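Thymine dioxygenase (Neurospora crassa, PDB 5C3P) probably oxidises thymine as an iron- and 2-oxoglutarate-dependent dioxygenase of the iron/ascorbate-dependent oxidoreductase family. Local coordinates at residues Gln157-His162 with Ile291-Asn296. Numbering follows the deposited sequence.
With AKG (2-oxoglutaric acid), chain F.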
loop_
_atom_site.group_PDB
_atom_site.type_symbol
_atom_site.label_atom_id
_atom_site.label_comp_id
_atom_site.label_asym_id
_atom_site.label_seq_id
_atom_site.Cartn_x
_atom_site.Cartn_y
_atom_site.Cartn_z
ATOM N N GLN A 157 1.731 -11.428 -9.845
ATOM C CA GLN A 157 2.718 -10.516 -10.421
ATOM C C GLN A 157 3.265 -9.530 -9.371
ATOM O O GLN A 157 4.455 -9.227 -9.354
ATOM C CB GLN A 157 2.134 -9.765 -11.611
ATOM C CG GLN A 157 1.829 -10.671 -12.800
ATOM C CD GLN A 157 1.462 -9.899 -14.048
ATOM O OE1 GLN A 157 2.032 -8.843 -14.327
ATOM N NE2 GLN A 157 0.501 -10.418 -14.813
ATOM N N CYS A 158 2.389 -9.048 -8.494
ATOM C CA CYS A 158 2.797 -8.199 -7.386
ATOM C C CYS A 158 3.626 -8.996 -6.384
ATOM O O CYS A 158 4.605 -8.487 -5.842
ATOM C CB CYS A 158 1.577 -7.600 -6.691
ATOM S SG CYS A 158 0.733 -6.324 -7.646
ATOM N N LYS A 159 3.242 -10.250 -6.168
ATOM C CA LYS A 159 4.011 -11.163 -5.333
ATOM C C LYS A 159 5.467 -11.237 -5.826
ATOM O O LYS A 159 6.398 -11.089 -5.037
ATOM C CB LYS A 159 3.346 -12.549 -5.329
ATOM C CG LYS A 159 4.016 -13.617 -4.477
ATOM C CD LYS A 159 3.188 -14.908 -4.477
ATOM C CE LYS A 159 3.861 -15.991 -3.657
ATOM N NZ LYS A 159 3.049 -17.237 -3.501
ATOM N N ALA A 160 5.652 -11.445 -7.132
ATOM C CA ALA A 160 6.997 -11.493 -7.725
ATOM C C ALA A 160 7.724 -10.156 -7.577
ATOM O O ALA A 160 8.908 -10.124 -7.265
ATOM C CB ALA A 160 6.926 -11.891 -9.199
ATOM N N LEU A 161 7.012 -9.050 -7.801
ATOM C CA LEU A 161 7.614 -7.721 -7.672
ATOM C C LEU A 161 8.107 -7.435 -6.247
ATOM O O LEU A 161 9.155 -6.828 -6.062
ATOM C CB LEU A 161 6.633 -6.634 -8.129
ATOM C CG LEU A 161 7.132 -5.191 -8.109
ATOM C CD1 LEU A 161 8.455 -5.019 -8.837
ATOM C CD2 LEU A 161 6.096 -4.281 -8.743
ATOM N N HIS A 162 7.336 -7.857 -5.255
ATOM C CA HIS A 162 7.729 -7.734 -3.850
ATOM C C HIS A 162 9.071 -8.408 -3.615
ATOM O O HIS A 162 9.979 -7.822 -3.038
ATOM C CB HIS A 162 6.665 -8.384 -2.957
ATOM C CG HIS A 162 7.066 -8.544 -1.523
ATOM N ND1 HIS A 162 7.725 -7.562 -0.810
ATOM C CD2 HIS A 162 6.847 -9.550 -0.652
ATOM C CE1 HIS A 162 7.922 -7.975 0.428
ATOM N NE2 HIS A 162 7.394 -9.178 0.551
ATOM N N ILE A 291 -4.855 0.948 -6.198
ATOM C CA ILE A 291 -4.675 -0.441 -5.802
ATOM C C ILE A 291 -3.402 -0.515 -4.967
ATOM O O ILE A 291 -2.329 -0.155 -5.447
ATOM C CB ILE A 291 -4.549 -1.381 -7.025
ATOM C CG1 ILE A 291 -5.830 -1.352 -7.862
ATOM C CG2 ILE A 291 -4.277 -2.816 -6.579
ATOM C CD1 ILE A 291 -5.727 -2.092 -9.177
ATOM N N ALA A 292 -3.551 -0.941 -3.713
ATOM C CA ALA A 292 -2.435 -1.129 -2.795
ATOM C C ALA A 292 -2.193 -2.618 -2.561
ATOM O O ALA A 292 -3.109 -3.360 -2.230
ATOM C CB ALA A 292 -2.716 -0.437 -1.469
ATOM N N TYR A 293 -0.954 -3.049 -2.720
ATOM C CA TYR A 293 -0.606 -4.433 -2.469
ATOM C C TYR A 293 0.325 -4.440 -1.277
ATOM O O TYR A 293 1.479 -4.014 -1.381
ATOM C CB TYR A 293 0.056 -5.029 -3.707
ATOM C CG TYR A 293 0.339 -6.504 -3.622
ATOM C CD1 TYR A 293 -0.647 -7.438 -3.888
ATOM C CD2 TYR A 293 1.604 -6.960 -3.286
ATOM C CE1 TYR A 293 -0.370 -8.803 -3.824
ATOM C CE2 TYR A 293 1.888 -8.312 -3.218
ATOM C CZ TYR A 293 0.900 -9.225 -3.499
ATOM O OH TYR A 293 1.192 -10.552 -3.424
ATOM N N PHE A 294 -0.216 -4.859 -0.139
ATOM C CA PHE A 294 0.490 -4.824 1.131
ATOM C C PHE A 294 1.288 -6.100 1.267
ATOM O O PHE A 294 0.714 -7.209 1.317
ATOM C CB PHE A 294 -0.489 -4.686 2.297
ATOM C CG PHE A 294 -1.299 -3.425 2.253
ATOM C CD1 PHE A 294 -0.740 -2.207 2.636
ATOM C CD2 PHE A 294 -2.620 -3.447 1.822
ATOM C CE1 PHE A 294 -1.489 -1.040 2.591
ATOM C CE2 PHE A 294 -3.375 -2.286 1.778
ATOM C CZ PHE A 294 -2.812 -1.077 2.160
ATOM N N CYS A 295 2.609 -5.933 1.286
ATOM C CA CYS A 295 3.536 -7.036 1.407
ATOM C C CYS A 295 3.956 -7.185 2.868
ATOM O O CYS A 295 4.203 -6.191 3.569
ATOM C CB CYS A 295 4.768 -6.822 0.538
ATOM S SG CYS A 295 4.446 -6.422 -1.200
ATOM N N ASN A 296 4.017 -8.432 3.319
ATOM C CA ASN A 296 4.406 -8.756 4.685
ATOM C C ASN A 296 5.363 -9.947 4.701
ATOM O O ASN A 296 5.342 -10.771 3.775
ATOM C CB ASN A 296 3.174 -9.105 5.528
ATOM C CG ASN A 296 2.169 -7.975 5.588
ATOM O OD1 ASN A 296 2.437 -6.931 6.175
ATOM N ND2 ASN A 296 1.012 -8.175 4.988
HETATM C C1 AKG F . -3.666 2.628 1.990
HETATM O O1 AKG F . -2.888 2.189 2.865
HETATM O O2 AKG F . -4.747 2.046 1.730
HETATM C C2 AKG F . -3.293 3.862 1.276
HETATM O O5 AKG F . -2.367 4.558 1.690
HETATM C C3 AKG F . -4.061 4.262 0.033
HETATM C C4 AKG F . -3.319 5.324 -0.773
HETATM C C5 AKG F . -3.978 5.614 -2.102
HETATM O O3 AKG F . -3.307 6.236 -2.952
HETATM O O4 AKG F . -5.163 5.272 -2.311
#
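Cys158 and His162, one turn apart on helix 147-173, face Tyr293 and Cys295 of strand 284-295, whose short segment runs at 51° to that of the helix with the axes 9.6 Å apart at closest approach. The pair illustrates how a double-stranded beta-helix, the cupin-type core of 2-oxoglutarate oxygenases, is backed by a long helix: alternate residues of one strand serve opposite faces. Tyr293 and Cys295 turn to the helix, while Phe294 turns to the co-substrate side, its CZ 3.3 Å from O1 of 2-oxoglutarate.

No hydrogen bond joins residues 157-162 to 291-296; instead, each contributes one aromatic ring and one cysteine. With CG anti to the backbone N (chi1 -174°), the Tyr293 ring reaches out to the helix and receives Cys158 over one face. CB of Cys158 sits 3.3 Å from the centroid of that ring, almost on its normal, in a CH-pi contact, and SG adds a longer sulfur-aromatic approach over the same face. Phe155 meets Tyr293 edge-to-face, and the phenol OH is hydrogen-bonded to Asn189 ND2, which anchors the far end of the ring. Replacing Tyr293 by an alanine is likely to leave Cys158 without its aromatic partner and Asn189 ND2 without the phenol oxygen, opening a gap between helix and strand.

At His162 the roles are exchanged, since the helix now supplies the ring and the strand the cysteine. CG of His162 is likewise anti to its own N, which carries the imidazole to Cys295. There CB of Cys295 stands over the middle of the imidazole, 3.3 Å from ND1, and SG of Cys295 leans back toward the root of the histidine side chain, 3.4 Å from His162 CB.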